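Long-range contacts in RNA-binding protein HI_1333 (Haemophilus influenzae, PDB 1JO0), which probably binds RNA through its CRM (CRS1-YhbY) domain, though its precise cellular role is not established: residues P20-G25 / I47-A52; H43-K48 / V83-S88. All coordinates share one frame; numbering follows the deposited sequence.

Interaction 1 of 2, residues P20-G25 / I47-A52; sequences PVVMLG and IKVKVA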
# COMPACT_ATOMS: atom_id res chain seq x y z
N PRO A 20 -3.27 -9.66 -0.82
CA PRO A 20 -1.93 -9.08 -0.61
C PRO A 20 -0.91 -9.57 -1.64
O PRO A 20 -0.87 -10.74 -1.96
CB PRO A 20 -1.58 -9.59 0.79
CG PRO A 20 -2.84 -9.91 1.46
CD PRO A 20 -3.79 -10.35 0.39
N VAL A 21 -0.08 -8.68 -2.17
CA VAL A 21 1.03 -9.00 -3.05
C VAL A 21 2.40 -8.89 -2.36
O VAL A 21 3.39 -9.25 -3.00
CB VAL A 21 0.95 -8.15 -4.34
CG1 VAL A 21 -0.28 -8.56 -5.15
CG2 VAL A 21 0.89 -6.65 -4.08
N VAL A 22 2.47 -8.38 -1.14
CA VAL A 22 3.70 -8.34 -0.36
C VAL A 22 3.33 -8.73 1.06
O VAL A 22 2.30 -8.29 1.58
CB VAL A 22 4.37 -6.95 -0.37
CG1 VAL A 22 5.65 -6.92 0.46
CG2 VAL A 22 4.64 -6.51 -1.81
N MET A 23 4.21 -9.50 1.66
CA MET A 23 4.00 -9.86 3.06
C MET A 23 5.30 -9.52 3.78
O MET A 23 6.37 -9.88 3.32
CB MET A 23 3.56 -11.31 3.21
CG MET A 23 2.23 -11.64 2.52
SD MET A 23 1.35 -13.11 3.07
CE MET A 23 2.42 -13.71 4.37
N LEU A 24 5.12 -8.83 4.91
CA LEU A 24 6.18 -8.66 5.86
C LEU A 24 6.13 -9.71 6.97
O LEU A 24 5.06 -10.12 7.41
CB LEU A 24 6.13 -7.37 6.67
CG LEU A 24 6.75 -6.20 5.88
CD1 LEU A 24 5.88 -5.95 4.66
CD2 LEU A 24 6.88 -4.98 6.77
N GLY A 25 7.31 -10.07 7.45
CA GLY A 25 7.50 -10.93 8.59
C GLY A 25 8.30 -10.25 9.68
O GLY A 25 8.38 -9.02 9.75
N ILE A 47 -2.15 -1.64 -4.25
CA ILE A 47 -1.61 -2.86 -3.64
C ILE A 47 -2.09 -3.02 -2.19
O ILE A 47 -2.37 -2.03 -1.50
CB ILE A 47 -0.05 -2.90 -3.69
CG1 ILE A 47 0.59 -1.86 -2.77
CG2 ILE A 47 0.42 -2.78 -5.14
CD1 ILE A 47 2.09 -2.07 -2.65
N LYS A 48 -2.05 -4.27 -1.78
CA LYS A 48 -2.22 -4.66 -0.38
C LYS A 48 -0.94 -5.29 0.14
O LYS A 48 -0.38 -6.16 -0.47
CB LYS A 48 -3.32 -5.69 -0.27
CG LYS A 48 -4.70 -5.17 -0.13
CD LYS A 48 -5.64 -6.37 0.19
CE LYS A 48 -7.01 -5.84 0.31
NZ LYS A 48 -7.97 -6.94 0.31
N VAL A 49 -0.50 -4.80 1.30
CA VAL A 49 0.71 -5.26 1.96
C VAL A 49 0.26 -5.83 3.30
O VAL A 49 -0.44 -5.17 4.08
CB VAL A 49 1.73 -4.12 2.20
CG1 VAL A 49 2.95 -4.61 2.95
CG2 VAL A 49 2.11 -3.49 0.88
N LYS A 50 0.61 -7.07 3.57
CA LYS A 50 0.25 -7.73 4.81
C LYS A 50 1.33 -7.47 5.85
O LYS A 50 2.51 -7.69 5.58
CB LYS A 50 0.03 -9.24 4.63
CG LYS A 50 -0.64 -9.93 5.81
CD LYS A 50 -1.05 -11.36 5.43
CE LYS A 50 -1.40 -12.20 6.64
NZ LYS A 50 -2.84 -12.52 6.75
N VAL A 51 0.90 -7.02 7.03
CA VAL A 51 1.78 -6.68 8.13
C VAL A 51 1.28 -7.40 9.39
O VAL A 51 0.80 -6.82 10.35
CB VAL A 51 1.91 -5.17 8.35
CG1 VAL A 51 3.04 -4.86 9.32
CG2 VAL A 51 2.11 -4.47 7.01
N ALA A 52 1.29 -8.73 9.36
CA ALA A 52 0.75 -9.44 10.50
C ALA A 52 1.70 -9.41 11.70
O ALA A 52 2.91 -9.24 11.66
CB ALA A 52 0.45 -10.90 10.14
O HOH W 1 4.61 -8.46 9.73

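Interaction 2 of 2, residues H43-K48 / V83-S88; sequences HHELIK and VLYRPS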
# COMPACT_ATOMS: atom_id res chain seq x y z
N HIS A 43 3.88 -2.20 -11.01
CA HIS A 43 3.04 -3.00 -11.89
C HIS A 43 1.56 -2.80 -11.62
O HIS A 43 0.76 -2.81 -12.56
CB HIS A 43 3.36 -4.49 -11.76
CG HIS A 43 4.72 -4.78 -12.36
ND1 HIS A 43 4.94 -4.68 -13.69
CD2 HIS A 43 5.89 -5.07 -11.77
CE1 HIS A 43 6.21 -4.96 -13.94
NE2 HIS A 43 6.82 -5.20 -12.78
N HIS A 44 1.17 -2.64 -10.34
CA HIS A 44 -0.24 -2.73 -10.01
C HIS A 44 -0.91 -1.40 -9.64
O HIS A 44 -2.15 -1.36 -9.72
CB HIS A 44 -0.45 -3.67 -8.81
CG HIS A 44 0.03 -5.04 -9.13
ND1 HIS A 44 -0.61 -5.84 -10.04
CD2 HIS A 44 1.08 -5.75 -8.64
CE1 HIS A 44 0.02 -7.02 -10.11
NE2 HIS A 44 1.04 -6.98 -9.27
N GLU A 45 -0.15 -0.42 -9.21
CA GLU A 45 -0.61 0.90 -8.73
C GLU A 45 -1.30 0.78 -7.38
O GLU A 45 -0.88 1.45 -6.42
CB GLU A 45 -1.55 1.59 -9.75
CG GLU A 45 -0.86 1.93 -11.05
CD GLU A 45 -1.86 2.65 -11.96
OE1 GLU A 45 -2.90 2.07 -12.27
OE2 GLU A 45 -1.61 3.81 -12.36
N LEU A 46 -2.33 -0.03 -7.26
CA LEU A 46 -3.10 -0.32 -6.04
C LEU A 46 -2.64 -1.64 -5.48
O LEU A 46 -2.72 -2.64 -6.19
CB LEU A 46 -4.58 -0.39 -6.32
CG LEU A 46 -5.50 -0.69 -5.13
CD1 LEU A 46 -5.41 0.40 -4.07
CD2 LEU A 46 -6.91 -0.87 -5.62
N ILE A 47 -2.15 -1.64 -4.25
CA ILE A 47 -1.61 -2.86 -3.64
C ILE A 47 -2.09 -3.02 -2.19
O ILE A 47 -2.37 -2.03 -1.50
CB ILE A 47 -0.05 -2.90 -3.69
CG1 ILE A 47 0.59 -1.86 -2.77
CG2 ILE A 47 0.42 -2.78 -5.14
CD1 ILE A 47 2.09 -2.07 -2.65
N LYS A 48 -2.05 -4.27 -1.78
CA LYS A 48 -2.22 -4.66 -0.38
C LYS A 48 -0.94 -5.29 0.14
O LYS A 48 -0.38 -6.16 -0.47
CB LYS A 48 -3.32 -5.69 -0.27
CG LYS A 48 -4.70 -5.17 -0.13
CD LYS A 48 -5.64 -6.37 0.19
CE LYS A 48 -7.01 -5.84 0.31
NZ LYS A 48 -7.97 -6.94 0.31
N VAL A 83 -3.40 -0.89 2.59
CA VAL A 83 -3.74 -0.69 1.19
C VAL A 83 -3.09 0.63 0.75
O VAL A 83 -3.27 1.67 1.42
CB VAL A 83 -5.26 -0.61 1.01
CG1 VAL A 83 -5.56 -0.46 -0.49
CG2 VAL A 83 -5.99 -1.83 1.60
N LEU A 84 -2.32 0.57 -0.32
CA LEU A 84 -1.50 1.69 -0.79
C LEU A 84 -1.75 1.94 -2.27
O LEU A 84 -2.07 0.98 -3.00
CB LEU A 84 -0.03 1.41 -0.57
CG LEU A 84 0.44 1.14 0.84
CD1 LEU A 84 1.79 0.45 0.83
CD2 LEU A 84 0.52 2.45 1.58
N TYR A 85 -1.55 3.16 -2.71
CA TYR A 85 -1.72 3.50 -4.12
C TYR A 85 -0.68 4.49 -4.59
O TYR A 85 -0.45 5.50 -3.92
CB TYR A 85 -3.11 4.05 -4.40
CG TYR A 85 -3.32 4.58 -5.79
CD1 TYR A 85 -3.64 3.73 -6.86
CD2 TYR A 85 -3.22 5.93 -6.09
CE1 TYR A 85 -3.83 4.24 -8.14
CE2 TYR A 85 -3.42 6.43 -7.36
CZ TYR A 85 -3.72 5.59 -8.38
OH TYR A 85 -3.93 6.08 -9.64
N ARG A 86 -0.09 4.23 -5.76
CA ARG A 86 0.73 5.26 -6.40
C ARG A 86 0.46 5.23 -7.91
O ARG A 86 0.49 4.12 -8.46
CB ARG A 86 2.20 5.01 -6.15
CG ARG A 86 3.11 6.15 -6.57
CD ARG A 86 4.55 5.86 -6.22
NE ARG A 86 5.14 4.80 -7.01
CZ ARG A 86 6.25 4.14 -6.71
NH1 ARG A 86 6.93 4.39 -5.59
NH2 ARG A 86 6.67 3.21 -7.56
N PRO A 87 0.20 6.36 -8.54
CA PRO A 87 -0.11 6.33 -9.97
C PRO A 87 1.13 6.00 -10.80
O PRO A 87 2.24 6.35 -10.44
CB PRO A 87 -0.62 7.75 -10.23
CG PRO A 87 0.09 8.59 -9.21
CD PRO A 87 0.17 7.72 -7.99
N SER A 88 0.85 5.36 -11.94
CA SER A 88 1.81 4.94 -12.95
C SER A 88 1.80 5.92 -14.11
O SER A 88 0.79 6.54 -14.39
CB SER A 88 1.42 3.53 -13.51
OG SER A 88 2.28 3.12 -14.51
O HOH W 2 -4.27 4.75 -11.82

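Interaction 1 of 2, residues P20-G25 / I47-A52
Met23 and Lys50, bridge partners on one face of the sheet, run side by side: Lys50 CG lies anti to the backbone N (chi1 -167°), Met23 CG anti to the carbonyl carbon (chi1 -61°). Met23 SD comes 3.8 Å from Lys50 CD, a tentative contact that holds for one of the alternate placements of these side chains. On the reverse face, Val49 sets CG1 anti to its N (chi1 177°), and Leu24 CD1 slants across it at 3.6 Å from Val49 CG1. The Leu24 side chain also touches Val33 of helix 31-44 and Ile62 of helix 56-70.

Backbone bonds tie strand 22-24 parallel to strand 46-51, closing a beta-alpha-beta unit through helix 31-44. Lys50 turns both its N-H and its C=O to strand 22-24: N donates to Val22 O at 2.9 Å, and Leu24 N donates to Lys50 O, nearly straight. Before the strand proper, Val21 N reaches Lys48 O at 3.1 Å, with Pro20 CA making a C-H contact to the same oxygen. Val21 CG2 meets Ile47 CB at about a right angle, near Ala40 of the helix. Where the strands part, a water donates to Ala52 O and, weakly, to Leu24 O.

Val22 N is buried without a partner. Lys48 and Lys50 send their amines away from the valines: Lys48 NZ to Leu18 O, Lys50 NZ to His80 NE2, and both to a bound glycerol. The chemistry is therefore two-sided, with an apolar face packed on helices and a lysine-bearing face whose ammonium groups could favour an anionic partner such as RNA.

Interaction 2 of 2, residues H43-K48 / V83-S88
Glu45 O accepts Arg86 N just where the chain leaves helix 31-44 and enters strand 46-51, which pairs antiparallel with strand 81-85 in the middle of the mixed four-stranded beta-sheet (order 22-24, 46-51, 81-85, 73-78) of the alpha/beta CRM domain. Backbone bonds set the register: Ile47 and Leu84 form the hydrogen-bonded pair, each N to the other's O at 2.9 Å and both close to straight, flanked by the non-hydrogen-bonded pairs Leu46-Tyr85 and Lys48-Val83. The Arg86 N bond to Glu45 O is more bent, its donor tilted 29° from the carbonyl plane.

Apolar contacts fill both faces. Leu46 CG and Val83 CG1 both lie anti to their backbone N (chi1 180° and -177°), which brings Leu46 CD1 obliquely to 3.7 Å from Val83 CG1, both side chains touching Ala15 of helix 5-15. Across the sheet, Ile47 CG1 rests 4.0 Å from Leu84 CB, facing helix 31-44. Tyr85 CE1 lies 3.8 Å from Glu45 CB.

Polar side-chain bonds gather on the buried Glu45 carboxylate. OE1 takes the backbone N of Lys92 and of Ile93, which would probably stabilise its negative charge and fix its rotation. The other oxygen holds the chain just after strand 81-85: Ser88 N donates to the anti lone pair of Glu45 OE2 at 2.9 Å, while a water in the plane of the Tyr85 ring sits 2.6 Å from Tyr85 OH and donates weakly to Glu45 OE2.

In the fold
Interactions 1 and 2 lie on the two edges of strand 46-51, which runs parallel to 22-24 on one side and antiparallel to 81-85 on the other. Their centres are 13 Å apart, and they share Ile47 and Lys48. They also touch directly, Val49 CG2 packing 4.0 Å from Leu84 CD1. Ile47 belongs to the apolar layer that both contacts build on the helix 31-44 side, touching Val21 in one and Leu84 in the other. On the other face a glycerol, probably from the crystallisation liquor, bonds Lys48, common to both, and Lys50 of interaction 1, while Glu45 of interaction 2 ties the start of strand 46-51 to the backbone of Lys92 and Ile93 near the C-terminus.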